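Local atomic coordinates of protein kinase A regulatory subunit, putative (Trypanosoma cruzi, PDB entry 6FTF), a protein that probably holds the catalytic subunit of a cAMP-independent protein kinase A inactive until nucleoside-type ligands such as 7-cyano-7-deazainosine bind its two cyclic nucleotide-binding domains. Residues D179-E184 against I255-N260; I86-A91 against E130-V135. All blocks are in the same frame, centred on the assembly; numbering follows the deposited sequence. Where two conformers were deposited one is given.

Contact 1 of 2, residues D179-E184 against I255-N260; sequences DALSSE and ITAKLN
Strand segments 181-184 and 255-260 run antiparallel, their axes 4.4 Å apart at their closest and 140° between their directions. They belong to the first and last strands, in sequence, of a four-stranded sheet in the jelly-roll-like β-barrel of the second cyclic nucleotide-binding domain, edge strand 181-186 lying beside 254-260. S182 and K258 form one hydrogen-bonded pair, with K258 N to S182 O the shorter bond at 2.8 Å; E184 and T256 form the next, and between the two pairs S183 faces A257 as a non-hydrogen-bonded pair. E184 O is gripped twice by T256: the backbone N reaches it at 2.9 Å, while the side-chain OG1, set between its own backbone N and carbonyl carbon (chi1 67°), donates from the other face of the carbonyl plane.

The two faces differ in character. On the side of L181, A257 and L259, CD1 of L181 meets CB of A257, its CD2 lies against CB of L259, and CD1 of L259 reaches CB of A180 at 3.5 Å; Y156 and L160 of helix 149-160 and C267 of helix 264-268 cover this apolar layer. S183 OG, on the same face, bonds to Y156 OH. On the side of S182, E184 and K258, a water links S182 OG to K258 O. In one of its two conformers the fully extended K258 chain, which also makes a cation-pi contact with W201, crosses that of E184 obliquely, and its NZ meets E184 OE2 at 2.8 Å in a salt bridge, from above the carboxylate plane.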
loop_
_atom_site.group_PDB
_atom_site.type_symbol
_atom_site.label_atom_id
_atom_site.label_comp_id
_atom_site.label_asym_id
_atom_site.label_seq_id
_atom_site.Cartn_x
_atom_site.Cartn_y
_atom_site.Cartn_z
ATOM N N ASP A 179 1.907 0.295 6.846
ATOM C CA ASP A 179 0.625 0.997 6.938
ATOM C C ASP A 179 -0.502 0.239 6.245
ATOM O O ASP A 179 -1.668 0.436 6.583
ATOM C CB ASP A 179 0.740 2.376 6.268
ATOM C CG ASP A 179 1.470 3.418 7.099
ATOM O OD1 ASP A 179 1.385 3.377 8.348
ATOM O OD2 ASP A 179 2.114 4.304 6.483
ATOM N N ALA A 180 -0.183 -0.574 5.244
ATOM C CA ALA A 180 -1.165 -1.266 4.414
ATOM C C ALA A 180 -1.288 -2.748 4.747
ATOM O O ALA A 180 -2.054 -3.452 4.078
ATOM C CB ALA A 180 -0.826 -1.085 2.930
ATOM N N LEU A 181 -0.590 -3.249 5.767
ATOM C CA LEU A 181 -0.594 -4.676 6.072
ATOM C C LEU A 181 -1.573 -5.014 7.184
ATOM O O LEU A 181 -1.773 -4.252 8.132
ATOM C CB LEU A 181 0.794 -5.153 6.497
ATOM C CG LEU A 181 1.880 -5.105 5.431
ATOM C CD1 LEU A 181 3.212 -5.488 6.044
ATOM C CD2 LEU A 181 1.565 -6.001 4.267
ATOM N N SER A 182 -2.157 -6.200 7.061
ATOM C CA SER A 182 -2.869 -6.855 8.142
ATOM C C SER A 182 -2.365 -8.282 8.219
ATOM O O SER A 182 -1.570 -8.711 7.390
ATOM C CB SER A 182 -4.392 -6.802 7.943
ATOM O OG SER A 182 -4.774 -7.526 6.792
ATOM N N SER A 183 -2.765 -9.000 9.250
ATOM C CA SER A 183 -2.272 -10.355 9.458
ATOM C C SER A 183 -3.389 -11.372 9.244
ATOM O O SER A 183 -4.554 -11.107 9.538
ATOM C CB SER A 183 -1.691 -10.518 10.861
ATOM O OG SER A 183 -0.548 -9.682 11.012
ATOM N N GLU A 184 -3.027 -12.549 8.744
ATOM C CA GLU A 184 -3.979 -13.642 8.623
ATOM C C GLU A 184 -3.222 -14.932 8.855
ATOM O O GLU A 184 -2.112 -15.106 8.338
ATOM C CB GLU A 184 -4.650 -13.651 7.251
ATOM C CG GLU A 184 -5.754 -14.690 7.188
ATOM C CD GLU A 184 -6.628 -14.593 5.956
ATOM O OE1 GLU A 184 -7.643 -15.327 5.909
ATOM O OE2 GLU A 184 -6.316 -13.814 5.033
ATOM N N ILE A 255 1.515 -18.021 9.315
ATOM C CA ILE A 255 1.133 -16.653 9.631
ATOM C C ILE A 255 1.607 -15.787 8.480
ATOM O O ILE A 255 2.770 -15.890 8.081
ATOM C CB ILE A 255 1.758 -16.180 10.954
ATOM C CG1 ILE A 255 1.338 -17.097 12.105
ATOM C CG2 ILE A 255 1.364 -14.734 11.248
ATOM C CD1 ILE A 255 1.977 -16.773 13.448
ATOM N N THR A 256 0.725 -14.949 7.963
ATOM C CA THR A 256 1.053 -14.050 6.866
ATOM C C THR A 256 0.783 -12.602 7.246
ATOM O O THR A 256 -0.073 -12.300 8.083
ATOM C CB THR A 256 0.231 -14.333 5.584
ATOM O OG1 THR A 256 -1.153 -14.040 5.799
ATOM C CG2 THR A 256 0.375 -15.769 5.123
ATOM N N ALA A 257 1.525 -11.717 6.583
ATOM C CA ALA A 257 1.154 -10.320 6.434
ATOM C C ALA A 257 0.561 -10.177 5.043
ATOM O O ALA A 257 1.104 -10.719 4.081
ATOM C CB ALA A 257 2.358 -9.392 6.587
ATOM N N LYS A 258 -0.543 -9.456 4.943
ATOM C CA LYS A 258 -1.420 -9.432 3.779
ATOM C C LYS A 258 -1.539 -7.999 3.268
ATOM O O LYS A 258 -1.809 -7.078 4.053
ATOM C CB LYS A 258 -2.784 -9.950 4.291
ATOM C CG LYS A 258 -3.940 -10.077 3.340
ATOM C CD LYS A 258 -5.116 -10.707 4.075
ATOM C CE LYS A 258 -6.293 -10.956 3.139
ATOM N NZ LYS A 258 -7.429 -11.585 3.843
ATOM N N LEU A 259 -1.367 -7.818 1.958
ATOM C CA LEU A 259 -1.440 -6.531 1.283
ATOM C C LEU A 259 -2.475 -6.589 0.162
ATOM O O LEU A 259 -2.445 -7.501 -0.668
ATOM C CB LEU A 259 -0.077 -6.262 0.664
ATOM C CG LEU A 259 0.047 -4.986 -0.141
ATOM C CD1 LEU A 259 -0.008 -3.752 0.748
ATOM C CD2 LEU A 259 1.331 -4.980 -0.953
ATOM N N ASN A 260 -3.371 -5.615 0.116
ATOM C CA ASN A 260 -4.333 -5.558 -0.975
ATOM C C ASN A 260 -3.724 -4.977 -2.246
ATOM O O ASN A 260 -2.897 -4.068 -2.213
ATOM C CB ASN A 260 -5.557 -4.743 -0.559
ATOM C CG ASN A 260 -6.710 -4.906 -1.530
ATOM O OD1 ASN A 260 -6.877 -4.127 -2.468
ATOM N ND2 ASN A 260 -7.471 -5.964 -1.354
HETATM O O HOH W 1 -3.680 -3.379 1.927
HETATM O O HOH W 2 -4.519 -6.203 4.479
#

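Contact 2 of 2, residues I86-A91 against E130-V135; sequences IQSGHA and ELIAWV
I86 sits opposite A133 as a non-hydrogen-bonded antiparallel pair, their CA atoms 4.3 Å apart. Its CD1 meets CD1 of L131 at 4.2 Å, the two side chains crossing at about a right angle on the buried side of the strand. At Q87 the chain turns a corner, and the backbone N gives a 2.8 Å hydrogen bond to I132 O. With CG anti to the backbone N and the chain extended beyond it, the Q87 side chain runs alongside that of I132, CG2 of I132 lying against the amide. The amide oxygen then takes the indole N-H of W134: NE1 to OE1 is 2.9 Å, with the donor in the plane of the amide and the oxygen at the ring edge, 19° out of the indole plane. The amide and ring planes are 29° apart. L35 of helix 30-42 packs on both side chains, and I36 and L39 of that helix also touch the indole.

S88 N points to the same I132 O, at 3.3 Å and weakly. Two consecutive residues, Q87 and S88, are thus set against I132 alone, a classic β-bulge that shifts the register by one as the chain passes from strand 82-86 toward strand 91-95 in the other sheet of the first cyclic nucleotide-binding domain. S88 O accepts I132 N at 2.9 Å, while S88 OG rests against CD1 of I132.

G89, with positive phi (103°), brings its CA to 3.6 Å from E130 O in a CA-H...O contact. Beyond it, L131 CD1 approaches the carbonyl of H90, whose backbone N bonds to T128 OG1, and finally reaches CB of A91 at 4.2 Å.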
loop_
_atom_site.group_PDB
_atom_site.type_symbol
_atom_site.label_atom_id
_atom_site.label_comp_id
_atom_site.label_asym_id
_atom_site.label_seq_id
_atom_site.Cartn_x
_atom_site.Cartn_y
_atom_site.Cartn_z
ATOM N N ILE A 86 -1.732 14.268 -3.131
ATOM C CA ILE A 86 -1.450 14.850 -4.439
ATOM C C ILE A 86 -2.368 14.251 -5.497
ATOM O O ILE A 86 -2.375 13.037 -5.725
ATOM C CB ILE A 86 0.022 14.627 -4.802
ATOM C CG1 ILE A 86 0.933 15.321 -3.792
ATOM C CG2 ILE A 86 0.291 15.119 -6.209
ATOM C CD1 ILE A 86 2.385 14.926 -3.916
ATOM N N GLN A 87 -3.131 15.113 -6.174
ATOM C CA GLN A 87 -3.892 14.709 -7.350
ATOM C C GLN A 87 -2.993 14.601 -8.574
ATOM O O GLN A 87 -3.032 13.596 -9.301
ATOM C CB GLN A 87 -5.014 15.711 -7.608
ATOM C CG GLN A 87 -5.770 15.465 -8.906
ATOM C CD GLN A 87 -6.860 16.488 -9.125
ATOM O OE1 GLN A 87 -7.677 16.766 -8.234
ATOM N NE2 GLN A 87 -6.877 17.085 -10.311
ATOM N N SER A 88 -2.161 15.609 -8.803
ATOM C CA SER A 88 -1.234 15.584 -9.920
ATOM C C SER A 88 -0.083 16.513 -9.597
ATOM O O SER A 88 -0.224 17.462 -8.818
ATOM C CB SER A 88 -1.917 15.965 -11.231
ATOM O OG SER A 88 -2.542 17.229 -11.145
ATOM N N GLY A 89 1.059 16.232 -10.205
ATOM C CA GLY A 89 2.275 16.968 -9.936
ATOM C C GLY A 89 3.209 16.183 -9.035
ATOM O O GLY A 89 2.848 15.164 -8.440
ATOM N N HIS A 90 4.441 16.671 -8.948
ATOM C CA HIS A 90 5.480 16.031 -8.151
ATOM C C HIS A 90 6.137 17.059 -7.246
ATOM O O HIS A 90 6.188 18.256 -7.556
ATOM C CB HIS A 90 6.602 15.426 -9.006
ATOM C CG HIS A 90 6.159 14.372 -9.962
ATOM N ND1 HIS A 90 7.004 13.864 -10.926
ATOM C CD2 HIS A 90 4.996 13.697 -10.086
ATOM C CE1 HIS A 90 6.369 12.933 -11.614
ATOM N NE2 HIS A 90 5.148 12.812 -11.126
ATOM N N ALA A 91 6.702 16.574 -6.140
ATOM C CA ALA A 91 7.436 17.438 -5.236
ATOM C C ALA A 91 8.655 16.716 -4.687
ATOM O O ALA A 91 8.616 15.512 -4.395
ATOM C CB ALA A 91 6.573 17.904 -4.068
ATOM N N GLU A 130 2.950 22.578 -12.226
ATOM C CA GLU A 130 1.884 22.779 -11.253
ATOM C C GLU A 130 1.755 21.529 -10.398
ATOM O O GLU A 130 2.210 20.450 -10.771
ATOM C CB GLU A 130 0.519 23.057 -11.916
ATOM C CG GLU A 130 0.504 24.199 -12.902
ATOM C CD GLU A 130 0.833 23.776 -14.322
ATOM O OE1 GLU A 130 0.762 22.568 -14.645
ATOM O OE2 GLU A 130 1.155 24.675 -15.127
ATOM N N LEU A 131 1.093 21.686 -9.259
ATOM C CA LEU A 131 0.701 20.568 -8.420
ATOM C C LEU A 131 -0.665 20.885 -7.839
ATOM O O LEU A 131 -0.923 22.011 -7.392
ATOM C CB LEU A 131 1.750 20.307 -7.338
ATOM C CG LEU A 131 1.493 19.130 -6.408
ATOM C CD1 LEU A 131 2.827 18.540 -5.916
ATOM C CD2 LEU A 131 0.634 19.525 -5.203
ATOM N N ILE A 132 -1.559 19.903 -7.888
ATOM C CA ILE A 132 -2.900 20.011 -7.335
ATOM C C ILE A 132 -3.005 18.998 -6.213
ATOM O O ILE A 132 -2.666 17.825 -6.405
ATOM C CB ILE A 132 -3.973 19.719 -8.400
ATOM C CG1 ILE A 132 -3.868 20.696 -9.567
ATOM C CG2 ILE A 132 -5.374 19.751 -7.794
ATOM C CD1 ILE A 132 -4.540 20.227 -10.832
ATOM N N ALA A 133 -3.496 19.431 -5.057
ATOM C CA ALA A 133 -3.623 18.558 -3.903
ATOM C C ALA A 133 -4.979 18.736 -3.239
ATOM O O ALA A 133 -5.627 19.778 -3.356
ATOM C CB ALA A 133 -2.539 18.849 -2.875
ATOM N N TRP A 134 -5.373 17.703 -2.494
ATOM C CA TRP A 134 -6.523 17.749 -1.604
ATOM C C TRP A 134 -6.003 17.727 -0.170
ATOM O O TRP A 134 -5.113 16.934 0.165
ATOM C CB TRP A 134 -7.479 16.589 -1.893
ATOM C CG TRP A 134 -8.125 16.751 -3.230
ATOM C CD1 TRP A 134 -7.677 16.245 -4.431
ATOM C CD2 TRP A 134 -9.288 17.529 -3.540
ATOM N NE1 TRP A 134 -8.509 16.645 -5.446
ATOM C CE2 TRP A 134 -9.502 17.430 -4.927
ATOM C CE3 TRP A 134 -10.183 18.278 -2.779
ATOM C CZ2 TRP A 134 -10.573 18.053 -5.560
ATOM C CZ3 TRP A 134 -11.241 18.894 -3.409
ATOM C CH2 TRP A 134 -11.425 18.784 -4.789
ATOM N N VAL A 135 -6.544 18.601 0.664
ATOM C CA VAL A 135 -5.947 18.932 1.953
ATOM C C VAL A 135 -6.910 18.607 3.082
ATOM O O VAL A 135 -8.075 19.016 3.057
ATOM C CB VAL A 135 -5.537 20.411 2.003
ATOM C CG1 VAL A 135 -4.691 20.698 3.257
ATOM C CG2 VAL A 135 -4.814 20.804 0.721
#

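Overall arrangement
Followed from the N terminus, the chain enters the first cyclic nucleotide-binding domain, and contact 2 closes there when strand 130-137 returns beside the corner that follows strand 82-86, enclosing 38 residues. Helices 138-145, 149-160 and 171-178 then lead into the second domain. Contact 1 opens there and closes a larger loop of 70 residues as strand 254-260 comes back along strand 181-186. The loops are in series, neither nested nor crossed; the contact centres are 29 Å apart and the nearest atoms about 14 Å. Contact 2 ties the end of inner strand 82-86 and the corner after it to inner strand 130-137; contact 1 joins an edge strand to its neighbour. Each domain holds its own 7-cyano-7-deazainosine.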